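Local coordinates for protein-tyrosine-phosphatase (Vibrio vulnificus, PDB 7DHF) that probably catalyses the removal of phosphate from phosphotyrosine residues of proteins, as a low-molecular-weight protein tyrosine phosphatase encoded by the wzb gene, at residues 12-18 / 89-93; 25-30 / 142-146; 74-80 / 100-104. The protein carries 1 engineered substitution. All coordinates share one frame; numbering follows the deposited sequence. Where two conformers were deposited one is given.

Interaction 1 of 3, residues 12-18 / 89-93; sequences AVGNICR and MEKGH. Engineered in segment 12-18: A12 (natural residue Cys). With PO4 (phosphate ion), chain E.
E90 OE2 is gripped twice: R18 NH1 donates a salt-bridged hydrogen bond of 2.7 Å to its anti lone pair, and a water gives it a second, 2.6 Å from OE2. The carboxylate carbon lies at the guanidinium edge, though the two planes are turned 56° apart. The same water accepts from R18 NH2 and is bonded to H93 NE2, joining three side chains. M89 CB lies over one face of the guanidinium, and M89 CG meets A12 CB at 3.9 Å. H93 has E90 CB over the centre of one ring face, while V13 CG2 approaches NE2 obliquely to 3.4 Å. A bend at chi3 (-65°) curls R18 back over its own loop, where NE reaches phosphate O2 at 2.8 Å in a nearly straight bond (178°) and NH2 reaches O4 at 3.0 Å. Backbone N-H groups of 13-18 converge on the same ion, that of N15 weakly. This is the P-loop of the phosphatase family, with A12 engineered in place of the predicted nucleophilic cysteine. With I120 O also taking a bond from R18 NH1, E90 thus appears as a second-shell partner, consistent with holding the guanidinium so that NE and NH2 face the anion.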
ATOM      1  N   ALA A  12      -1.722  -4.072   2.059  1.00  9.66           N
ATOM      2  CA  ALA A  12      -1.101  -5.338   1.704  1.00  9.72           C
ATOM      3  C   ALA A  12      -1.142  -6.248   2.928  1.00  9.73           C
ATOM      4  O   ALA A  12      -2.182  -6.335   3.587  1.00 10.64           O
ATOM      5  CB  ALA A  12       0.312  -5.121   1.165  1.00 10.69           C
ATOM      6  N   VAL A  13      -0.039  -6.919   3.256  1.00 10.49           N
ATOM      7  CA  VAL A  13      -0.030  -7.971   4.274  1.00 10.52           C
ATOM      8  C   VAL A  13       0.698  -7.529   5.548  1.00  9.75           C
ATOM      9  O   VAL A  13       0.123  -7.536   6.635  1.00 10.69           O
ATOM     10  CB  VAL A  13       0.536  -9.294   3.715  1.00 12.51           C
ATOM     11  CG1 VAL A  13       0.607 -10.361   4.800  1.00 13.43           C
ATOM     12  CG2 VAL A  13      -0.311  -9.773   2.549  1.00 15.36           C
ATOM     13  N   GLY A  14       1.973  -7.165   5.429  1.00  9.98           N
ATOM     14  CA  GLY A  14       2.760  -6.827   6.602  1.00 10.09           C
ATOM     15  C   GLY A  14       2.782  -5.347   6.928  1.00  9.34           C
ATOM     16  O   GLY A  14       3.088  -4.959   8.059  1.00 10.09           O
ATOM     17  N   ASN A  15       2.460  -4.515   5.940  1.00  9.30           N
ATOM     18  CA  ASN A  15       2.530  -3.060   6.075  1.00  8.67           C
ATOM     19  C   ASN A  15       3.943  -2.595   6.427  1.00  8.88           C
ATOM     20  O   ASN A  15       4.133  -1.645   7.189  1.00  9.90           O
ATOM     21  CB  ASN A  15       1.479  -2.531   7.060  1.00  9.18           C
ATOM     22  CG  ASN A  15       1.236  -1.026   6.935  1.00  9.15           C
ATOM     23  OD1 ASN A  15       1.005  -0.343   7.935  1.00  9.75           O
ATOM     24  ND2 ASN A  15       1.269  -0.508   5.713  1.00  9.76           N
ATOM     25  N   ILE A  16       4.944  -3.257   5.843  1.00  9.40           N
ATOM     26  CA  ILE A  16       6.336  -2.836   5.994  1.00 10.20           C
ATOM     27  C   ILE A  16       7.064  -2.646   4.672  1.00 10.06           C
ATOM     28  O   ILE A  16       8.114  -1.975   4.652  1.00 10.38           O
ATOM     29  CB  ILE A  16       7.134  -3.792   6.914  1.00 10.77           C
ATOM     30  CG1 ILE A  16       7.060  -5.234   6.398  1.00 11.34           C
ATOM     31  CG2 ILE A  16       6.638  -3.687   8.351  1.00 10.92           C
ATOM     32  CD1 ILE A  16       8.073  -6.172   7.033  1.00 13.29           C
ATOM     33  N   CYS A  17       6.584  -3.194   3.553  1.00  9.88           N
ATOM     34  CA  CYS A  17       7.292  -3.082   2.281  1.00  9.68           C
ATOM     35  C   CYS A  17       6.459  -2.362   1.223  1.00  9.41           C
ATOM     36  O   CYS A  17       6.650  -1.164   0.993  1.00 10.08           O
ATOM     37  CB  CYS A  17       7.720  -4.467   1.782  1.00 10.70           C
ATOM     38  SG  CYS A  17       8.998  -5.260   2.802  1.00 11.29           S
ATOM     39  N   ARG A  18       5.534  -3.076   0.575  1.00  9.33           N
ATOM     40  CA  ARG A  18       4.807  -2.502  -0.556  1.00  9.53           C
ATOM     41  C   ARG A  18       3.838  -1.418  -0.106  1.00  8.85           C
ATOM     42  O   ARG A  18       3.758  -0.349  -0.723  1.00  9.68           O
ATOM     43  CB  ARG A  18       4.025  -3.588  -1.289  1.00  9.80           C
ATOM     44  CG  ARG A  18       4.867  -4.640  -1.966  1.00  9.95           C
ATOM     45  CD  ARG A  18       4.021  -5.852  -2.287  1.00 10.58           C
ATOM     46  NE  ARG A  18       3.552  -6.495  -1.064  1.00 10.38           N
ATOM     47  CZ  ARG A  18       2.754  -7.554  -1.030  1.00 10.20           C
ATOM     48  NH1 ARG A  18       2.322  -8.101  -2.160  1.00 10.67           N
ATOM     49  NH2 ARG A  18       2.386  -8.067   0.135  1.00 10.93           N
ATOM     50  N   MET A  89      -2.515  -4.548  -2.904  1.00  9.75           N
ATOM     51  CA  MET A  89      -1.364  -4.851  -3.747  1.00  9.81           C
ATOM     52  C   MET A  89      -1.557  -6.120  -4.570  1.00 10.23           C
ATOM     53  O   MET A  89      -0.954  -6.247  -5.641  1.00 10.96           O
ATOM     54  CB  MET A  89      -0.102  -4.954  -2.890  1.00 10.13           C
ATOM     55  CG  MET A  89       0.419  -3.606  -2.433  1.00  9.99           C
ATOM     56  SD  MET A  89       1.051  -2.635  -3.819  1.00 10.12           S
ATOM     57  CE  MET A  89       1.184  -1.013  -3.073  1.00 10.23           C
ATOM     58  N   GLU A  90      -2.381  -7.057  -4.101  1.00 10.61           N
ATOM     59  CA  GLU A  90      -2.668  -8.286  -4.827  1.00 11.91           C
ATOM     60  C   GLU A  90      -4.172  -8.503  -4.876  1.00 11.72           C
ATOM     61  O   GLU A  90      -4.890  -8.185  -3.924  1.00 11.83           O
ATOM     62  CB  GLU A  90      -2.025  -9.509  -4.156  1.00 12.36           C
ATOM     63  CG  GLU A  90      -0.510  -9.463  -4.101  1.00 13.58           C
ATOM     64  CD  GLU A  90       0.090 -10.665  -3.390  1.00 15.68           C
ATOM     65  OE1 GLU A  90      -0.509 -11.760  -3.441  1.00 18.68           O
ATOM     66  OE2 GLU A  90       1.162 -10.513  -2.770  1.00 15.97           O
ATOM     67  N   LYS A  91      -4.645  -9.062  -5.994  1.00 11.78           N
ATOM     68  CA  LYS A  91      -6.073  -9.332  -6.130  1.00 13.56           C
ATOM     69  C   LYS A  91      -6.579 -10.208  -4.990  1.00 14.16           C
ATOM     70  O   LYS A  91      -7.673  -9.979  -4.460  1.00 14.62           O
ATOM     71  CB  LYS A  91      -6.361  -9.986  -7.484  1.00 17.95           C
ATOM     72  CG  LYS A  91      -7.752 -10.612  -7.605  1.00 23.99           C
ATOM     73  CD  LYS A  91      -8.879  -9.620  -7.326  1.00 29.44           C
ATOM     74  CE  LYS A  91      -8.951  -8.533  -8.386  1.00 32.67           C
ATOM     75  NZ  LYS A  91     -10.360  -8.175  -8.712  1.00 34.79           N
ATOM     76  N   GLY A  92      -5.796 -11.214  -4.596  1.00 14.01           N
ATOM     77  CA  GLY A  92      -6.197 -12.089  -3.509  1.00 14.80           C
ATOM     78  C   GLY A  92      -6.420 -11.375  -2.192  1.00 14.73           C
ATOM     79  O   GLY A  92      -7.132 -11.895  -1.326  1.00 15.95           O
ATOM     80  N   HIS A  93      -5.830 -10.191  -2.017  1.00 13.61           N
ATOM     81  CA  HIS A  93      -6.022  -9.439  -0.783  1.00 13.93           C
ATOM     82  C   HIS A  93      -7.460  -8.971  -0.605  1.00 15.45           C
ATOM     83  O   HIS A  93      -7.879  -8.725   0.530  1.00 16.79           O
ATOM     84  CB  HIS A  93      -5.094  -8.226  -0.762  1.00 12.84           C
ATOM     85  CG  HIS A  93      -3.641  -8.576  -0.718  1.00 11.69           C
ATOM     86  ND1 HIS A  93      -2.651  -7.681  -1.059  1.00 11.96           N
ATOM     87  CD2 HIS A  93      -3.010  -9.722  -0.371  1.00 13.03           C
ATOM     88  CE1 HIS A  93      -1.471  -8.260  -0.925  1.00 12.35           C
ATOM     89  NE2 HIS A  93      -1.661  -9.499  -0.509  1.00 12.97           N
TER
HETATM   90  P   PO4 E 201       3.664  -5.384   2.619  1.00  9.78           P
HETATM   91  O1  PO4 E 201       4.660  -5.469   3.757  1.00 10.09           O
HETATM   92  O2  PO4 E 201       4.433  -5.426   1.320  1.00 10.22           O
HETATM   93  O3  PO4 E 201       2.937  -4.068   2.753  1.00 11.78           O
HETATM   94  O4  PO4 E 201       2.713  -6.556   2.707  1.00 10.73           O
HETATM   95  O   HOH W   1       1.027 -10.589  -0.146  1.00 16.44           O

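Interaction 2 of 3, residues 25-30 / 142-146; sequences VLQKLL and AQAWA
L29 turns its CG anti to the carbonyl carbon (chi1 -68°) and runs on extended beyond it, which carries CD1 onto the backbone of the facing helix at A142, while V25 sends CG1 to A142 as well, with chi1 at 172°. V25 CG1 and L29 CD1 both close on A142 CB, each at 3.7 Å. The L29 methyl further rests against A142 O at 3.6 Å, a carbonyl already taken by A146 N within its own helix. In the conformer described, L26 CD1 lies near A142 CB and 4.2 Å from W145 CB. These are the helices 18-29 and 128-146, packed side by side on the parallel sheet of the phosphatase fold; their short segments run in the same general direction at 37°, with axes 9.4 Å apart, and the small alanines at 142 and 146 let the leucines come close. One turn further along, A146 CB meets L29 CB at 3.8 Å. L30, where the chain leaves the helix, lays CD2 against A146 O at 3.6 Å. Toward the sheet, L26 and L30 touch I8 of strand 7-12, and L26 and W145 touch L87 of strand 85-88. The W145 indole leads away from helix 18-29, giving its NE1 hydrogen to L110 O and packing edge-to-face with W114.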
ATOM      1  N   VAL A  25       4.503   7.044  -2.135  1.00  9.16           N
ATOM      2  CA  VAL A  25       4.552   7.401  -3.552  1.00  9.20           C
ATOM      3  C   VAL A  25       3.266   8.105  -3.957  1.00  9.74           C
ATOM      4  O   VAL A  25       3.290   9.169  -4.588  1.00 10.25           O
ATOM      5  CB  VAL A  25       4.825   6.157  -4.419  1.00  9.72           C
ATOM      6  CG1 VAL A  25       4.670   6.486  -5.904  1.00 10.86           C
ATOM      7  CG2 VAL A  25       6.217   5.610  -4.142  1.00 10.06           C
ATOM      8  N   LEU A  26       2.120   7.527  -3.589  1.00 10.16           N
ATOM      9  CA  LEU A  26       0.842   8.134  -3.939  0.52 10.28           C
ATOM     10  C   LEU A  26       0.655   9.472  -3.234  1.00 11.01           C
ATOM     11  O   LEU A  26       0.121  10.420  -3.821  1.00 12.03           O
ATOM     12  CB  LEU A  26      -0.292   7.169  -3.598  0.52 10.86           C
ATOM     13  CG  LEU A  26      -1.645   7.419  -4.263  0.52 10.59           C
ATOM     14  CD1 LEU A  26      -1.547   7.323  -5.781  0.52 11.78           C
ATOM     15  CD2 LEU A  26      -2.677   6.433  -3.739  0.52 10.21           C
ATOM     16  N   GLN A  27       1.086   9.570  -1.974  1.00 10.69           N
ATOM     17  CA  GLN A  27       0.929  10.820  -1.242  1.00 10.72           C
ATOM     18  C   GLN A  27       1.693  11.947  -1.925  1.00 11.08           C
ATOM     19  O   GLN A  27       1.213  13.085  -1.988  1.00 12.08           O
ATOM     20  CB  GLN A  27       1.401  10.645   0.201  1.00 11.09           C
ATOM     21  CG  GLN A  27       1.167  11.860   1.087  1.00 11.69           C
ATOM     22  CD  GLN A  27      -0.307  12.162   1.274  1.00 11.96           C
ATOM     23  OE1 GLN A  27      -0.936  11.670   2.211  1.00 12.12           O
ATOM     24  NE2 GLN A  27      -0.865  12.976   0.383  1.00 12.86           N
ATOM     25  N   LYS A  28       2.887  11.649  -2.441  1.00 11.08           N
ATOM     26  CA  LYS A  28       3.668  12.665  -3.139  1.00 11.08           C
ATOM     27  C   LYS A  28       2.974  13.106  -4.421  1.00 11.61           C
ATOM     28  O   LYS A  28       3.009  14.289  -4.779  1.00 12.78           O
ATOM     29  CB  LYS A  28       5.066  12.124  -3.436  1.00 11.81           C
ATOM     30  CG  LYS A  28       5.996  13.130  -4.084  1.00 13.40           C
ATOM     31  CD  LYS A  28       7.366  12.518  -4.318  1.00 15.02           C
ATOM     32  CE  LYS A  28       8.261  13.431  -5.132  1.00 17.03           C
ATOM     33  NZ  LYS A  28       9.514  12.738  -5.545  1.00 18.21           N
ATOM     34  N   LEU A  29       2.328  12.173  -5.123  1.00 11.78           N
ATOM     35  CA  LEU A  29       1.621  12.504  -6.351  1.00 12.46           C
ATOM     36  C   LEU A  29       0.276  13.165  -6.094  1.00 13.31           C
ATOM     37  O   LEU A  29      -0.235  13.862  -6.978  1.00 14.67           O
ATOM     38  CB  LEU A  29       1.360  11.231  -7.159  1.00 13.66           C
ATOM     39  CG  LEU A  29       2.563  10.521  -7.773  1.00 15.03           C
ATOM     40  CD1 LEU A  29       2.190   9.107  -8.187  1.00 15.67           C
ATOM     41  CD2 LEU A  29       3.056  11.308  -8.978  1.00 18.54           C
ATOM     42  N   LEU A  30      -0.300  12.973  -4.911  1.00 13.16           N
ATOM     43  CA  LEU A  30      -1.639  13.466  -4.594  1.00 12.83           C
ATOM     44  C   LEU A  30      -1.593  14.254  -3.294  1.00 13.36           C
ATOM     45  O   LEU A  30      -2.142  13.830  -2.271  1.00 12.81           O
ATOM     46  CB  LEU A  30      -2.622  12.299  -4.498  1.00 13.63           C
ATOM     47  CG  LEU A  30      -2.927  11.586  -5.818  1.00 15.38           C
ATOM     48  CD1 LEU A  30      -3.742  10.330  -5.574  1.00 16.32           C
ATOM     49  CD2 LEU A  30      -3.666  12.510  -6.776  1.00 15.91           C
ATOM     50  N   ALA A 142       1.022   3.948  -9.410  1.00  9.89           N
ATOM     51  CA  ALA A 142       0.588   5.143  -8.696  1.00 10.15           C
ATOM     52  C   ALA A 142       0.444   6.332  -9.636  1.00 10.29           C
ATOM     53  O   ALA A 142      -0.491   7.128  -9.495  1.00 10.91           O
ATOM     54  CB  ALA A 142       1.578   5.465  -7.578  1.00 10.42           C
ATOM     55  N   GLN A 143       1.370   6.482 -10.588  1.00 10.37           N
ATOM     56  CA  GLN A 143       1.254   7.554 -11.571  1.00 10.81           C
ATOM     57  C   GLN A 143      -0.093   7.504 -12.271  1.00 10.67           C
ATOM     58  O   GLN A 143      -0.724   8.542 -12.502  1.00 11.09           O
ATOM     59  CB  GLN A 143       2.367   7.441 -12.611  1.00 11.86           C
ATOM     60  CG  GLN A 143       3.747   7.801 -12.118  1.00 12.43           C
ATOM     61  CD  GLN A 143       4.792   7.609 -13.195  1.00 14.61           C
ATOM     62  OE1 GLN A 143       4.519   7.809 -14.379  1.00 15.76           O
ATOM     63  NE2 GLN A 143       5.995   7.218 -12.792  1.00 16.75           N
ATOM     64  N   ALA A 144      -0.545   6.302 -12.625  1.00 10.52           N
ATOM     65  CA  ALA A 144      -1.812   6.164 -13.331  1.00 11.07           C
ATOM     66  C   ALA A 144      -2.988   6.511 -12.426  1.00 11.98           C
ATOM     67  O   ALA A 144      -3.920   7.203 -12.853  1.00 13.25           O
ATOM     68  CB  ALA A 144      -1.944   4.745 -13.878  1.00 11.35           C
ATOM     69  N   TRP A 145      -2.964   6.047 -11.175  1.00 11.14           N
ATOM     70  CA  TRP A 145      -4.034   6.389 -10.243  1.00 11.31           C
ATOM     71  C   TRP A 145      -4.105   7.893 -10.013  1.00 12.31           C
ATOM     72  O   TRP A 145      -5.196   8.462  -9.903  1.00 12.91           O
ATOM     73  CB  TRP A 145      -3.825   5.671  -8.908  1.00 11.07           C
ATOM     74  CG  TRP A 145      -4.444   4.314  -8.850  1.00 10.48           C
ATOM     75  CD1 TRP A 145      -3.797   3.118  -8.734  1.00 10.33           C
ATOM     76  CD2 TRP A 145      -5.842   4.009  -8.907  1.00 10.01           C
ATOM     77  NE1 TRP A 145      -4.706   2.089  -8.715  1.00 11.16           N
ATOM     78  CE2 TRP A 145      -5.969   2.609  -8.820  1.00 10.09           C
ATOM     79  CE3 TRP A 145      -6.999   4.786  -9.025  1.00 10.59           C
ATOM     80  CZ2 TRP A 145      -7.205   1.969  -8.848  1.00 10.91           C
ATOM     81  CZ3 TRP A 145      -8.225   4.148  -9.052  1.00 11.49           C
ATOM     82  CH2 TRP A 145      -8.319   2.755  -8.964  1.00 11.64           C
ATOM     83  N   ALA A 146      -2.948   8.554  -9.935  1.00 12.22           N
ATOM     84  CA  ALA A 146      -2.922   9.978  -9.618  1.00 14.25           C
ATOM     85  C   ALA A 146      -3.674  10.809 -10.650  1.00 16.56           C
ATOM     86  O   ALA A 146      -4.210  11.869 -10.317  1.00 18.17           O
ATOM     87  CB  ALA A 146      -1.478  10.462  -9.496  1.00 14.89           C
TER

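Interaction 3 of 3, residues 74-80 / 100-104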
ATOM      1  N   GLN A  74      -2.458  -2.665  11.670  1.00 10.59           N
ATOM      2  CA  GLN A  74      -3.330  -3.758  11.268  1.00 11.12           C
ATOM      3  C   GLN A  74      -4.593  -3.226  10.602  1.00 11.37           C
ATOM      4  O   GLN A  74      -5.167  -2.219  11.030  1.00 12.35           O
ATOM      5  CB  GLN A  74      -3.721  -4.571  12.505  1.00 11.60           C
ATOM      6  CG  GLN A  74      -4.804  -5.622  12.284  1.00 11.88           C
ATOM      7  CD  GLN A  74      -4.383  -6.718  11.328  1.00 11.62           C
ATOM      8  OE1 GLN A  74      -3.250  -7.197  11.373  1.00 11.98           O
ATOM      9  NE2 GLN A  74      -5.297  -7.120  10.452  1.00 11.66           N
ATOM     10  N   LEU A  75      -5.025  -3.921   9.554  1.00 11.61           N
ATOM     11  CA  LEU A  75      -6.275  -3.583   8.893  0.52 12.19           C
ATOM     12  C   LEU A  75      -7.449  -4.031   9.755  1.00 12.07           C
ATOM     13  O   LEU A  75      -7.525  -5.194  10.161  1.00 12.99           O
ATOM     14  CB  LEU A  75      -6.338  -4.283   7.540  0.52 13.78           C
ATOM     15  CG  LEU A  75      -7.561  -3.970   6.677  0.52 15.22           C
ATOM     16  CD1 LEU A  75      -7.445  -2.585   6.060  0.52 16.42           C
ATOM     17  CD2 LEU A  75      -7.716  -5.023   5.599  0.52 16.19           C
ATOM     18  N   THR A  76      -8.363  -3.105  10.036  1.00 12.12           N
ATOM     19  CA  THR A  76      -9.566  -3.407  10.797  1.00 12.63           C
ATOM     20  C   THR A  76     -10.768  -2.821  10.073  1.00 12.69           C
ATOM     21  O   THR A  76     -10.637  -1.961   9.199  1.00 12.93           O
ATOM     22  CB  THR A  76      -9.525  -2.802  12.206  1.00 14.44           C
ATOM     23  OG1 THR A  76      -9.581  -1.374  12.112  1.00 14.21           O
ATOM     24  CG2 THR A  76      -8.261  -3.217  12.942  1.00 15.36           C
ATOM     25  N   SER A  77     -11.956  -3.300  10.451  1.00 13.62           N
ATOM     26  CA  SER A  77     -13.183  -2.746   9.891  0.62 14.34           C
ATOM     27  C   SER A  77     -13.318  -1.267  10.230  1.00 13.32           C
ATOM     28  O   SER A  77     -13.697  -0.457   9.376  1.00 14.06           O
ATOM     29  CB  SER A  77     -14.388  -3.526  10.413  0.62 15.98           C
ATOM     30  OG  SER A  77     -15.603  -2.902  10.037  0.62 16.68           O
ATOM     31  N   ALA A  78     -13.008  -0.896  11.475  1.00 13.66           N
ATOM     32  CA  ALA A  78     -13.085   0.507  11.869  1.00 13.54           C
ATOM     33  C   ALA A  78     -12.148   1.366  11.026  1.00 13.32           C
ATOM     34  O   ALA A  78     -12.509   2.476  10.618  1.00 14.35           O
ATOM     35  CB  ALA A  78     -12.758   0.653  13.354  1.00 14.41           C
ATOM     36  N   LEU A  79     -10.936   0.872  10.761  1.00 12.85           N
ATOM     37  CA  LEU A  79     -10.004   1.628   9.932  1.00 12.14           C
ATOM     38  C   LEU A  79     -10.566   1.835   8.531  1.00 12.06           C
ATOM     39  O   LEU A  79     -10.489   2.939   7.980  1.00 12.90           O
ATOM     40  CB  LEU A  79      -8.652   0.915   9.874  1.00 12.10           C
ATOM     41  CG  LEU A  79      -7.537   1.685   9.163  1.00 12.46           C
ATOM     42  CD1 LEU A  79      -7.121   2.903   9.982  1.00 13.23           C
ATOM     43  CD2 LEU A  79      -6.343   0.786   8.902  1.00 12.52           C
ATOM     44  N   CYS A  80     -11.135   0.782   7.937  1.00 11.82           N
ATOM     45  CA  CYS A  80     -11.669   0.894   6.583  1.00 12.45           C
ATOM     46  C   CYS A  80     -12.753   1.961   6.493  1.00 13.29           C
ATOM     47  O   CYS A  80     -12.885   2.624   5.457  1.00 13.82           O
ATOM     48  CB  CYS A  80     -12.231  -0.452   6.122  1.00 13.84           C
ATOM     49  SG  CYS A  80     -10.986  -1.718   5.783  1.00 14.62           S
ATOM     50  N   ILE A 100     -12.495  -9.300   6.866  1.00 20.15           N
ATOM     51  CA  ILE A 100     -12.378  -8.391   8.000  1.00 19.99           C
ATOM     52  C   ILE A 100     -13.437  -7.297   7.928  1.00 20.00           C
ATOM     53  O   ILE A 100     -14.045  -6.940   8.943  1.00 20.82           O
ATOM     54  CB  ILE A 100     -10.953  -7.806   8.046  1.00 20.07           C
ATOM     55  CG1 ILE A 100      -9.922  -8.917   8.267  1.00 20.16           C
ATOM     56  CG2 ILE A 100     -10.837  -6.746   9.139  1.00 20.60           C
ATOM     57  CD1 ILE A 100      -8.491  -8.493   7.995  1.00 20.40           C
ATOM     58  N   ALA A 101     -13.670  -6.754   6.735  1.00 19.87           N
ATOM     59  CA  ALA A 101     -14.558  -5.608   6.543  1.00 20.19           C
ATOM     60  C   ALA A 101     -15.411  -5.851   5.310  1.00 20.88           C
ATOM     61  O   ALA A 101     -15.159  -5.286   4.237  1.00 20.24           O
ATOM     62  CB  ALA A 101     -13.752  -4.315   6.396  1.00 20.32           C
ATOM     63  N   PRO A 102     -16.441  -6.693   5.419  1.00 22.54           N
ATOM     64  CA  PRO A 102     -17.274  -6.974   4.239  1.00 23.67           C
ATOM     65  C   PRO A 102     -17.903  -5.732   3.634  1.00 23.57           C
ATOM     66  O   PRO A 102     -18.102  -5.679   2.414  1.00 24.34           O
ATOM     67  CB  PRO A 102     -18.331  -7.952   4.771  1.00 24.37           C
ATOM     68  CG  PRO A 102     -18.338  -7.747   6.250  1.00 24.06           C
ATOM     69  CD  PRO A 102     -16.938  -7.379   6.624  1.00 23.26           C
ATOM     70  N   GLU A 103     -18.217  -4.727   4.451  1.00 22.45           N
ATOM     71  CA  GLU A 103     -18.809  -3.490   3.958  1.00 23.08           C
ATOM     72  C   GLU A 103     -17.869  -2.690   3.064  1.00 20.96           C
ATOM     73  O   GLU A 103     -18.327  -1.754   2.400  1.00 21.01           O
ATOM     74  CB  GLU A 103     -19.280  -2.616   5.128  1.00 26.20           C
ATOM     75  CG  GLU A 103     -18.168  -2.079   6.034  1.00 29.99           C
ATOM     76  CD  GLU A 103     -17.604  -3.126   6.977  1.00 32.70           C
ATOM     77  OE1 GLU A 103     -18.211  -4.211   7.096  1.00 34.71           O
ATOM     78  OE2 GLU A 103     -16.553  -2.865   7.598  1.00 33.78           O
ATOM     79  N   ALA A 104     -16.582  -3.027   3.027  1.00 19.16           N
ATOM     80  CA  ALA A 104     -15.605  -2.269   2.257  1.00 18.82           C
ATOM     81  C   ALA A 104     -15.404  -2.804   0.844  1.00 18.48           C
ATOM     82  O   ALA A 104     -14.572  -2.264   0.108  1.00 17.28           O
ATOM     83  CB  ALA A 104     -14.260  -2.252   2.990  1.00 19.78           C
TER
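The start of the short helix 77-80 meets the turn that follows helix 92-100, on the flank of the parallel sheet. At the polar end, in the conformer described, S77 OG donates to E103 OE2 at 2.6 Å. The hydroxyl comes to the syn side of the carboxylate, 30° out of its plane. E103 arrives there by a doubled-back chain: CG sits between the backbone N and the carbonyl carbon (chi1 66°), and chi2 folds the rest at -76°, bringing the acid back along its own turn to the serine. S77 CB also lies 3.7 Å from I100 O, so the serine touches the turn at two points. A101 CB packs against S77 CA at 3.9 Å and C80 SG at 3.8 Å. C80 CB goes on to meet A104 CB at 4.1 Å, and both residues touch I86 of strand 85-88. I100 lies along the loop leading into the helix: CG2 packs against L75 O at 3.8 Å and beside T76 CA, while CD1 extends to L75 CD2, 4.3 Å away in one of the two conformers of L75. The L75 carbonyl is also taken by Q74 NE2, which doubles as a donor to I40 O, while Q74 OE1 accepts from E43 N. L75 itself faces inward, touching L9 and V11 of strand 7-12 and L97 of helix 92-100. The helix is started by T76, whose OG1 accepts from L79 N at 3.0 Å. Apolar contacts toward the sheet and a serine–carboxylate bond at the rim thus join a threonine N-capped helix to a 3-10 turn, in the layered alpha/beta fold of the low-molecular-weight phosphatases.

All three contacts are grouped around one parallel sheet of strand order 34-39, 7-12, 85-88, 108-110. Interaction 1 joins the loop ends of its two central strands, 7-12 and 85-88, where the phosphate sits. Helix 18-29 leaves that loop and reaches interaction 2, where it meets the C-terminal helix 128-146; the centres of interactions 1 and 2 are about 17 Å apart. Interaction 3, its centre about 15 and 23 Å from those of interactions 1 and 2, joins the elements that flank strand 85-88 and helix 92-100 in the chain. Its segments fall inside the loop closed by interaction 2, whereas both contacts alternate with interaction 1, so sequence-distant parts meet on one alpha/beta core.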